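Local coordinates for protein halocarboxylic acid dehalogenase DehI (Pseudomonas putida, PDB 3BJX) that probably hydrolyses the carbon-halogen bond of 2-haloalkanoic acids, acting as a Group I haloacid dehalogenase, at residues 141-151 with 247-258; 80-88 with 126-134. All blocks are in the same frame, centred on the assembly; numbering follows the deposited sequence.

Overall arrangement
Two places along helix 112-143 illustrate how a largely helical enzyme ties a long helix to its surroundings. Contact 2 is fully buried, its centre about 10 Å from the centre of the chain, and packs the middle of that helix against helix 78-90. Contact 1 lies farther out, about 20 Å from the chain centre, where the C-terminal end of the same helix meets the loop leaving helix 230-248. The contact centres are about 17 Å apart, yet they touch: Val247 CG1 lies 3.6 Å from Leu134 O. Contact 1 also reaches the second subunit, and its Arg248 binds a sulfate ion, probably from the crystallisation liquor.

Contact 1: residues 141-151 with 247-258; sequences ESMQMRPVGGA and VRGLPGSAGVQR
Val247 meets Val148 where helix 230-248 runs out: Val247 CG2 packs 4.1 Å from Val148 CG1, and Val247 O takes a weak hydrogen bond from Gly149 N. Arg248 follows. Its first bond leads away from 141-151, but a bend at chi2 (-96°) carries the guanidinium back across Glu141 and Pro147. Arg248 NH2 donates to Glu141 OE2 at 2.9 Å, nearly straight at 163°, while Arg248 NH1 reaches Pro147 O at 2.6 Å along a more bent path. Glu141 OE2 is thereby gripped from opposite faces of its carboxylate, since Arg146 NE binds it at 2.6 Å from the other side; the shared acid probably offsets the two close positive charges. Arg244 holds Glu141 OE1, and Arg146 NH1 pairs with Asp194 of the second subunit.

The turn at Leu250 is pinned through its backbone, Leu250 O accepting from Ala151 N at 3.1 Å, and one water links Ala151 O to Gly252 N. A side chain on Gly149 would collide with Gly252 O. Ala254 CB then abuts Val148 CG1 at 3.7 Å, the branch that Val148 chi1 (175°) sets anti to its own backbone N and so brings against Ala254. Gly255 passes so close to Ser142 OG, itself bonded to Ala138 O, that no CB would fit. Beyond it, Gln257 CA makes a CA-H...O contact of 3.3 Å with Ser142 O. Arg258 closes the sequence, with Met145 SE (selenomethionine) over one face of its guanidinium and Met145 CG 3.4 Å from Arg258 NH2; Met145 takes the positive-phi position of the Schellman motif ending helix 112-143. Behind this junction, Met143 packs on Leu273 and Leu277 of helix 267-299 and Tyr63 of helix 63-71, while Val247 rests on Leu134 and Thr137 of helix 112-143.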
loop_
_atom_site.group_PDB
_atom_site.type_symbol
_atom_site.label_atom_id
_atom_site.label_comp_id
_atom_site.label_asym_id
_atom_site.label_seq_id
_atom_site.Cartn_x
_atom_site.Cartn_y
_atom_site.Cartn_z
ATOM N N GLU A 141 -8.817 0.251 -8.593
ATOM C CA GLU A 141 -8.961 1.400 -9.470
ATOM C C GLU A 141 -10.369 2.020 -9.432
ATOM O O GLU A 141 -10.522 3.250 -9.350
ATOM C CB GLU A 141 -8.552 0.967 -10.879
ATOM C CG GLU A 141 -7.806 1.987 -11.713
ATOM C CD GLU A 141 -6.659 2.682 -11.006
ATOM O OE1 GLU A 141 -5.940 2.063 -10.201
ATOM O OE2 GLU A 141 -6.465 3.874 -11.292
ATOM N N SER A 142 -11.400 1.172 -9.466
ATOM C CA SER A 142 -12.789 1.634 -9.397
ATOM C C SER A 142 -13.169 2.120 -7.988
ATOM O O SER A 142 -13.885 3.126 -7.824
ATOM C CB SER A 142 -13.761 0.565 -9.907
ATOM O OG SER A 142 -13.600 -0.665 -9.218
HETATM N N MSE A 143 -12.680 1.405 -6.974
HETATM C CA MSE A 143 -12.753 1.861 -5.588
HETATM C C MSE A 143 -12.292 3.306 -5.461
HETATM O O MSE A 143 -12.871 4.085 -4.715
HETATM C CB MSE A 143 -11.890 0.973 -4.694
HETATM C CG MSE A 143 -11.907 1.336 -3.225
HETATM SE SE MSE A 143 -13.733 1.385 -2.499
HETATM C CE MSE A 143 -14.352 -0.368 -3.121
ATOM N N GLN A 144 -11.251 3.657 -6.206
ATOM C CA GLN A 144 -10.731 5.024 -6.218
ATOM C C GLN A 144 -11.293 5.964 -7.325
ATOM O O GLN A 144 -10.681 6.970 -7.640
ATOM C CB GLN A 144 -9.196 5.005 -6.219
ATOM C CG GLN A 144 -8.598 4.399 -4.963
ATOM C CD GLN A 144 -7.084 4.343 -5.050
ATOM O OE1 GLN A 144 -6.482 5.144 -5.750
ATOM N NE2 GLN A 144 -6.463 3.395 -4.338
HETATM N N MSE A 145 -12.460 5.639 -7.884
HETATM C CA MSE A 145 -13.157 6.508 -8.861
HETATM C C MSE A 145 -12.363 6.816 -10.157
HETATM O O MSE A 145 -12.374 7.949 -10.675
HETATM C CB MSE A 145 -13.576 7.824 -8.195
HETATM C CG MSE A 145 -14.128 7.677 -6.797
HETATM SE SE MSE A 145 -15.977 7.131 -6.863
HETATM C CE MSE A 145 -16.773 8.716 -7.714
ATOM N N ARG A 146 -11.651 5.813 -10.646
ATOM C CA ARG A 146 -10.989 5.906 -11.936
ATOM C C ARG A 146 -11.562 4.816 -12.828
ATOM O O ARG A 146 -12.026 3.784 -12.324
ATOM C CB ARG A 146 -9.451 5.866 -11.802
ATOM C CG ARG A 146 -8.858 7.217 -11.331
ATOM C CD ARG A 146 -7.318 7.241 -11.334
ATOM N NE ARG A 146 -6.748 6.307 -10.368
ATOM C CZ ARG A 146 -6.391 6.605 -9.120
ATOM N NH1 ARG A 146 -6.527 7.841 -8.642
ATOM N NH2 ARG A 146 -5.887 5.644 -8.340
ATOM N N PRO A 147 -11.587 5.061 -14.150
ATOM C CA PRO A 147 -12.322 4.161 -15.049
ATOM C C PRO A 147 -11.711 2.757 -15.225
ATOM O O PRO A 147 -10.485 2.566 -15.269
ATOM C CB PRO A 147 -12.370 4.944 -16.367
ATOM C CG PRO A 147 -11.204 5.855 -16.320
ATOM C CD PRO A 147 -10.979 6.200 -14.876
ATOM N N VAL A 148 -12.591 1.773 -15.305
ATOM C CA VAL A 148 -12.170 0.405 -15.460
ATOM C C VAL A 148 -12.962 -0.170 -16.632
ATOM O O VAL A 148 -14.180 -0.269 -16.565
ATOM C CB VAL A 148 -12.392 -0.394 -14.153
ATOM C CG1 VAL A 148 -12.072 -1.829 -14.367
ATOM C CG2 VAL A 148 -11.517 0.137 -13.074
ATOM N N GLY A 149 -12.259 -0.511 -17.711
ATOM C CA GLY A 149 -12.888 -1.062 -18.902
ATOM C C GLY A 149 -13.687 -0.082 -19.741
ATOM O O GLY A 149 -13.498 1.140 -19.645
ATOM N N GLY A 150 -14.603 -0.626 -20.545
ATOM C CA GLY A 150 -15.417 0.155 -21.476
ATOM C C GLY A 150 -14.661 0.352 -22.772
ATOM O O GLY A 150 -15.043 1.154 -23.629
ATOM N N ALA A 151 -13.570 -0.384 -22.920
ATOM C CA ALA A 151 -12.703 -0.206 -24.066
ATOM C C ALA A 151 -13.295 -0.865 -25.310
ATOM O O ALA A 151 -14.180 -1.723 -25.214
ATOM C CB ALA A 151 -11.317 -0.744 -23.765
ATOM N N VAL A 247 -6.194 -3.008 -16.951
ATOM C CA VAL A 247 -7.617 -2.938 -16.533
ATOM C C VAL A 247 -8.416 -1.813 -17.184
ATOM O O VAL A 247 -9.629 -1.948 -17.313
ATOM C CB VAL A 247 -7.912 -3.047 -14.978
ATOM C CG1 VAL A 247 -6.946 -3.998 -14.291
ATOM C CG2 VAL A 247 -7.970 -1.670 -14.291
ATOM N N ARG A 248 -7.752 -0.722 -17.579
ATOM C CA ARG A 248 -8.386 0.371 -18.330
ATOM C C ARG A 248 -8.917 -0.088 -19.667
ATOM O O ARG A 248 -9.972 0.371 -20.097
ATOM C CB ARG A 248 -7.399 1.489 -18.647
ATOM C CG ARG A 248 -6.990 2.291 -17.496
ATOM C CD ARG A 248 -7.785 3.580 -17.305
ATOM N NE ARG A 248 -7.086 4.308 -16.241
ATOM C CZ ARG A 248 -7.233 4.092 -14.936
ATOM N NH1 ARG A 248 -8.116 3.223 -14.470
ATOM N NH2 ARG A 248 -6.490 4.770 -14.090
ATOM N N GLY A 249 -8.147 -0.971 -20.315
ATOM C CA GLY A 249 -8.426 -1.474 -21.659
ATOM C C GLY A 249 -9.345 -2.675 -21.643
ATOM O O GLY A 249 -9.644 -3.255 -22.686
ATOM N N LEU A 250 -9.817 -3.062 -20.467
ATOM C CA LEU A 250 -10.711 -4.213 -20.392
ATOM C C LEU A 250 -11.960 -3.956 -21.247
ATOM O O LEU A 250 -12.412 -2.804 -21.357
ATOM C CB LEU A 250 -11.107 -4.508 -18.948
ATOM C CG LEU A 250 -10.280 -5.518 -18.157
ATOM C CD1 LEU A 250 -10.662 -5.478 -16.691
ATOM C CD2 LEU A 250 -10.493 -6.939 -18.697
ATOM N N PRO A 251 -12.492 -5.017 -21.894
ATOM C CA PRO A 251 -13.829 -4.890 -22.471
ATOM C C PRO A 251 -14.876 -5.025 -21.358
ATOM O O PRO A 251 -14.647 -5.742 -20.361
ATOM C CB PRO A 251 -13.906 -6.093 -23.428
ATOM C CG PRO A 251 -12.991 -7.100 -22.850
ATOM C CD PRO A 251 -11.902 -6.350 -22.138
ATOM N N GLY A 252 -16.006 -4.344 -21.514
ATOM C CA GLY A 252 -17.051 -4.378 -20.503
ATOM C C GLY A 252 -16.660 -3.602 -19.263
ATOM O O GLY A 252 -15.925 -2.623 -19.339
ATOM N N SER A 253 -17.159 -4.053 -18.119
ATOM C CA SER A 253 -16.926 -3.397 -16.840
ATOM C C SER A 253 -16.403 -4.403 -15.826
ATOM O O SER A 253 -16.639 -5.615 -15.939
ATOM C CB SER A 253 -18.223 -2.773 -16.317
ATOM O OG SER A 253 -18.721 -1.830 -17.249
ATOM N N ALA A 254 -15.692 -3.879 -14.838
ATOM C CA ALA A 254 -15.172 -4.663 -13.749
ATOM C C ALA A 254 -15.167 -3.752 -12.540
ATOM O O ALA A 254 -15.340 -2.527 -12.668
ATOM C CB ALA A 254 -13.778 -5.146 -14.070
ATOM N N GLY A 255 -15.005 -4.342 -11.361
ATOM C CA GLY A 255 -14.948 -3.565 -10.126
ATOM C C GLY A 255 -16.275 -2.948 -9.747
ATOM O O GLY A 255 -17.301 -3.248 -10.356
ATOM N N VAL A 256 -16.247 -2.106 -8.715
ATOM C CA VAL A 256 -17.420 -1.339 -8.259
ATOM C C VAL A 256 -16.946 -0.012 -7.649
ATOM O O VAL A 256 -16.033 0.019 -6.810
ATOM C CB VAL A 256 -18.424 -2.193 -7.345
ATOM C CG1 VAL A 256 -17.719 -2.996 -6.275
ATOM C CG2 VAL A 256 -19.533 -1.341 -6.740
ATOM N N GLN A 257 -17.528 1.085 -8.132
ATOM C CA GLN A 257 -17.092 2.440 -7.765
ATOM C C GLN A 257 -17.467 2.707 -6.315
ATOM O O GLN A 257 -18.472 2.168 -5.833
ATOM C CB GLN A 257 -17.717 3.484 -8.690
ATOM C CG GLN A 257 -17.525 3.223 -10.193
ATOM C CD GLN A 257 -16.297 3.921 -10.788
ATOM O OE1 GLN A 257 -16.169 5.150 -10.703
ATOM N NE2 GLN A 257 -15.405 3.142 -11.422
ATOM N N ARG A 258 -16.666 3.516 -5.622
ATOM C CA ARG A 258 -16.869 3.797 -4.199
ATOM C C ARG A 258 -18.177 4.531 -3.895
ATOM O O ARG A 258 -18.738 4.376 -2.803
ATOM C CB ARG A 258 -15.682 4.570 -3.625
ATOM C CG ARG A 258 -15.949 5.282 -2.312
ATOM C CD ARG A 258 -14.671 5.872 -1.712
ATOM N NE ARG A 258 -13.984 6.830 -2.586
ATOM C CZ ARG A 258 -14.373 8.086 -2.788
ATOM N NH1 ARG A 258 -15.474 8.566 -2.197
ATOM N NH2 ARG A 258 -13.667 8.868 -3.596
HETATM O O HOH W 1 -16.318 -2.184 -23.733
#

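Contact 2: residues 80-88 with 126-134; sequences AEQAADELR and NYGNPKYLL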
loop_
_atom_site.group_PDB
_atom_site.type_symbol
_atom_site.label_atom_id
_atom_site.label_comp_id
_atom_site.label_asym_id
_atom_site.label_seq_id
_atom_site.Cartn_x
_atom_site.Cartn_y
_atom_site.Cartn_z
ATOM N N ALA A 80 -8.455 -10.727 -20.822
ATOM C CA ALA A 80 -7.936 -10.883 -19.473
ATOM C C ALA A 80 -6.847 -11.964 -19.380
ATOM O O ALA A 80 -5.884 -11.814 -18.618
ATOM C CB ALA A 80 -9.042 -11.145 -18.492
ATOM N N GLU A 81 -6.997 -13.037 -20.151
ATOM C CA GLU A 81 -6.016 -14.133 -20.169
ATOM C C GLU A 81 -4.688 -13.688 -20.800
ATOM O O GLU A 81 -3.613 -13.954 -20.263
ATOM C CB GLU A 81 -6.601 -15.363 -20.874
ATOM C CG GLU A 81 -5.778 -16.641 -20.742
ATOM C CD GLU A 81 -5.899 -17.312 -19.395
ATOM O OE1 GLU A 81 -6.935 -17.119 -18.704
ATOM O OE2 GLU A 81 -4.945 -18.050 -19.029
ATOM N N GLN A 82 -4.783 -12.963 -21.910
ATOM C CA GLN A 82 -3.629 -12.390 -22.589
ATOM C C GLN A 82 -2.922 -11.348 -21.711
ATOM O O GLN A 82 -1.693 -11.291 -21.680
ATOM C CB GLN A 82 -4.054 -11.781 -23.943
ATOM C CG GLN A 82 -3.017 -11.927 -25.054
ATOM C CD GLN A 82 -2.629 -13.389 -25.307
ATOM O OE1 GLN A 82 -3.463 -14.299 -25.190
ATOM N NE2 GLN A 82 -1.358 -13.621 -25.639
ATOM N N ALA A 83 -3.717 -10.531 -21.023
ATOM C CA ALA A 83 -3.262 -9.552 -20.041
ATOM C C ALA A 83 -2.489 -10.212 -18.900
ATOM O O ALA A 83 -1.405 -9.746 -18.532
ATOM C CB ALA A 83 -4.433 -8.760 -19.513
ATOM N N ALA A 84 -3.011 -11.299 -18.351
ATOM C CA ALA A 84 -2.296 -12.062 -17.315
ATOM C C ALA A 84 -1.069 -12.766 -17.880
ATOM O O ALA A 84 -0.072 -12.874 -17.195
ATOM C CB ALA A 84 -3.230 -13.092 -16.648
ATOM N N ASP A 85 -1.158 -13.254 -19.125
ATOM C CA ASP A 85 -0.023 -13.822 -19.838
ATOM C C ASP A 85 1.143 -12.837 -19.939
ATOM O O ASP A 85 2.286 -13.221 -19.661
ATOM C CB ASP A 85 -0.414 -14.323 -21.245
ATOM C CG ASP A 85 -1.236 -15.627 -21.227
ATOM O OD1 ASP A 85 -1.346 -16.286 -20.178
ATOM O OD2 ASP A 85 -1.772 -16.001 -22.287
ATOM N N GLU A 86 0.851 -11.587 -20.339
ATOM C CA GLU A 86 1.869 -10.524 -20.470
ATOM C C GLU A 86 2.554 -10.229 -19.134
ATOM O O GLU A 86 3.807 -10.249 -19.049
ATOM C CB GLU A 86 1.269 -9.222 -21.039
ATOM C CG GLU A 86 2.184 -8.002 -20.865
ATOM C CD GLU A 86 1.747 -6.751 -21.621
ATOM O OE1 GLU A 86 0.629 -6.710 -22.156
ATOM O OE2 GLU A 86 2.546 -5.772 -21.663
ATOM N N LEU A 87 1.735 -9.943 -18.110
ATOM C CA LEU A 87 2.220 -9.701 -16.739
ATOM C C LEU A 87 3.080 -10.843 -16.240
ATOM O O LEU A 87 4.130 -10.602 -15.674
ATOM C CB LEU A 87 1.079 -9.438 -15.747
ATOM C CG LEU A 87 0.221 -8.182 -15.947
ATOM C CD1 LEU A 87 -1.073 -8.287 -15.177
ATOM C CD2 LEU A 87 0.981 -6.878 -15.584
ATOM N N ARG A 88 2.646 -12.084 -16.458
ATOM C CA ARG A 88 3.475 -13.259 -16.125
ATOM C C ARG A 88 4.849 -13.248 -16.777
ATOM O O ARG A 88 5.855 -13.546 -16.135
ATOM C CB ARG A 88 2.762 -14.565 -16.486
ATOM C CG ARG A 88 3.460 -15.798 -15.892
ATOM C CD ARG A 88 2.668 -17.062 -16.128
ATOM N NE ARG A 88 1.262 -16.932 -15.775
ATOM C CZ ARG A 88 0.273 -16.835 -16.662
ATOM N NH1 ARG A 88 0.543 -16.850 -17.969
ATOM N NH2 ARG A 88 -0.991 -16.703 -16.246
ATOM N N ASN A 126 2.020 -19.405 -10.290
ATOM C CA ASN A 126 2.466 -18.688 -11.495
ATOM C C ASN A 126 1.335 -18.359 -12.442
ATOM O O ASN A 126 1.320 -17.280 -13.015
ATOM C CB ASN A 126 3.562 -19.461 -12.241
ATOM C CG ASN A 126 4.834 -19.533 -11.452
ATOM O OD1 ASN A 126 4.977 -18.800 -10.470
ATOM N ND2 ASN A 126 5.757 -20.420 -11.841
ATOM N N TYR A 127 0.394 -19.295 -12.588
ATOM C CA TYR A 127 -0.781 -19.104 -13.428
ATOM C C TYR A 127 -1.811 -18.122 -12.861
ATOM O O TYR A 127 -2.309 -17.266 -13.588
ATOM C CB TYR A 127 -1.467 -20.444 -13.753
ATOM C CG TYR A 127 -2.674 -20.262 -14.628
ATOM C CD1 TYR A 127 -2.522 -20.002 -15.984
ATOM C CD2 TYR A 127 -3.958 -20.300 -14.104
ATOM C CE1 TYR A 127 -3.612 -19.806 -16.809
ATOM C CE2 TYR A 127 -5.080 -20.094 -14.927
ATOM C CZ TYR A 127 -4.890 -19.849 -16.290
ATOM O OH TYR A 127 -5.955 -19.639 -17.158
ATOM N N GLY A 128 -2.158 -18.261 -11.582
ATOM C CA GLY A 128 -3.205 -17.426 -11.027
ATOM C C GLY A 128 -2.767 -16.073 -10.510
ATOM O O GLY A 128 -3.580 -15.166 -10.412
ATOM N N ASN A 129 -1.486 -15.946 -10.173
ATOM C CA ASN A 129 -0.958 -14.777 -9.466
ATOM C C ASN A 129 -1.177 -13.501 -10.267
ATOM O O ASN A 129 -1.790 -12.571 -9.750
ATOM C CB ASN A 129 0.518 -14.978 -9.031
ATOM C CG ASN A 129 0.657 -15.510 -7.601
ATOM O OD1 ASN A 129 -0.323 -15.579 -6.855
ATOM N ND2 ASN A 129 1.878 -15.876 -7.210
ATOM N N PRO A 130 -0.730 -13.477 -11.551
ATOM C CA PRO A 130 -1.028 -12.351 -12.463
ATOM C C PRO A 130 -2.538 -12.130 -12.690
ATOM O O PRO A 130 -2.992 -10.969 -12.827
ATOM C CB PRO A 130 -0.344 -12.754 -13.781
ATOM C CG PRO A 130 -0.077 -14.235 -13.678
ATOM C CD PRO A 130 0.098 -14.514 -12.205
ATOM N N LYS A 131 -3.318 -13.212 -12.715
ATOM C CA LYS A 131 -4.791 -13.050 -12.879
ATOM C C LYS A 131 -5.382 -12.276 -11.703
ATOM O O LYS A 131 -6.144 -11.317 -11.897
ATOM C CB LYS A 131 -5.503 -14.389 -13.073
ATOM C CG LYS A 131 -4.951 -15.177 -14.235
ATOM C CD LYS A 131 -5.791 -16.360 -14.591
ATOM C CE LYS A 131 -6.895 -15.970 -15.552
ATOM N NZ LYS A 131 -7.651 -17.192 -16.016
ATOM N N TYR A 132 -4.987 -12.664 -10.491
ATOM C CA TYR A 132 -5.387 -11.951 -9.290
ATOM C C TYR A 132 -4.905 -10.516 -9.230
ATOM O O TYR A 132 -5.584 -9.668 -8.687
ATOM C CB TYR A 132 -4.936 -12.688 -8.029
ATOM C CG TYR A 132 -5.867 -13.777 -7.630
ATOM C CD1 TYR A 132 -7.186 -13.491 -7.267
ATOM C CD2 TYR A 132 -5.436 -15.117 -7.604
ATOM C CE1 TYR A 132 -8.065 -14.522 -6.901
ATOM C CE2 TYR A 132 -6.288 -16.130 -7.225
ATOM C CZ TYR A 132 -7.605 -15.834 -6.887
ATOM O OH TYR A 132 -8.434 -16.851 -6.498
ATOM N N LEU A 133 -3.721 -10.247 -9.752
ATOM C CA LEU A 133 -3.238 -8.866 -9.869
ATOM C C LEU A 133 -4.181 -7.980 -10.704
ATOM O O LEU A 133 -4.295 -6.793 -10.434
ATOM C CB LEU A 133 -1.805 -8.827 -10.435
ATOM C CG LEU A 133 -1.086 -7.484 -10.588
ATOM C CD1 LEU A 133 -1.062 -6.661 -9.262
ATOM C CD2 LEU A 133 0.343 -7.674 -11.162
ATOM N N LEU A 134 -4.853 -8.557 -11.695
ATOM C CA LEU A 134 -5.821 -7.820 -12.516
ATOM C C LEU A 134 -7.111 -7.575 -11.767
ATOM O O LEU A 134 -7.602 -6.447 -11.732
ATOM C CB LEU A 134 -6.140 -8.571 -13.807
ATOM C CG LEU A 134 -5.066 -8.584 -14.870
ATOM C CD1 LEU A 134 -5.346 -9.748 -15.796
ATOM C CD2 LEU A 134 -4.939 -7.227 -15.625
#
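Leu134 of helix 126-134 fits as a knob into a hole on helix 80-88, formed by three alanines, Ala80, Ala83 and Ala84, and the larger Leu87. Its CD1 methyl reaches in to 3.5 Å from Ala80 O, and Leu87 CD1 packs against Leu134 CG. Beside this knob, the Ala84 methyl touches Pro130 CB and Lys131 CG. The alanines let the axes approach to 8.3 Å, crossing at 112°.

Ionic and hydroxyl bonds gather at Glu81. Its two oxygens part their work, each met on its syn side: OE1 takes Lys131 NZ at 2.8 Å, and OE2 takes Tyr127 OH at 2.7 Å. Lys131 NZ also donates to Tyr127 OH at 3.2 Å, closing a triangle that Arg46 and the Leu45 carbonyl join from outside.

A third kind of bond runs from side chain to backbone. Arg88, bent at chi3 (-49°), turns the edge of its guanidinium to two successive carbonyls. Arg88 NE bonds Asn126 O at 2.8 Å from above the carbonyl plane, while Arg88 NH2 meets Tyr127 O at 3.0 Å, in plane on a lone pair. One turn back on its own helix, Asp85 OD1 takes Arg88 NH1 at 3.0 Å, so three acceptors fix the group's rotation. A leucine in its place would probably leave the Asn126 and Tyr127 carbonyls without these donors and Asp85 without its charge partner.

Pro130 N carries no hydrogen for Asn126 O, and the helix is kinked here. The chemistry suggests that Arg88, reaching over from the neighbouring helix, probably compensates for donors that the kink denies to Asn126 O and Tyr127 O, while the buried charges of Glu81 and Lys131 probably balance each other.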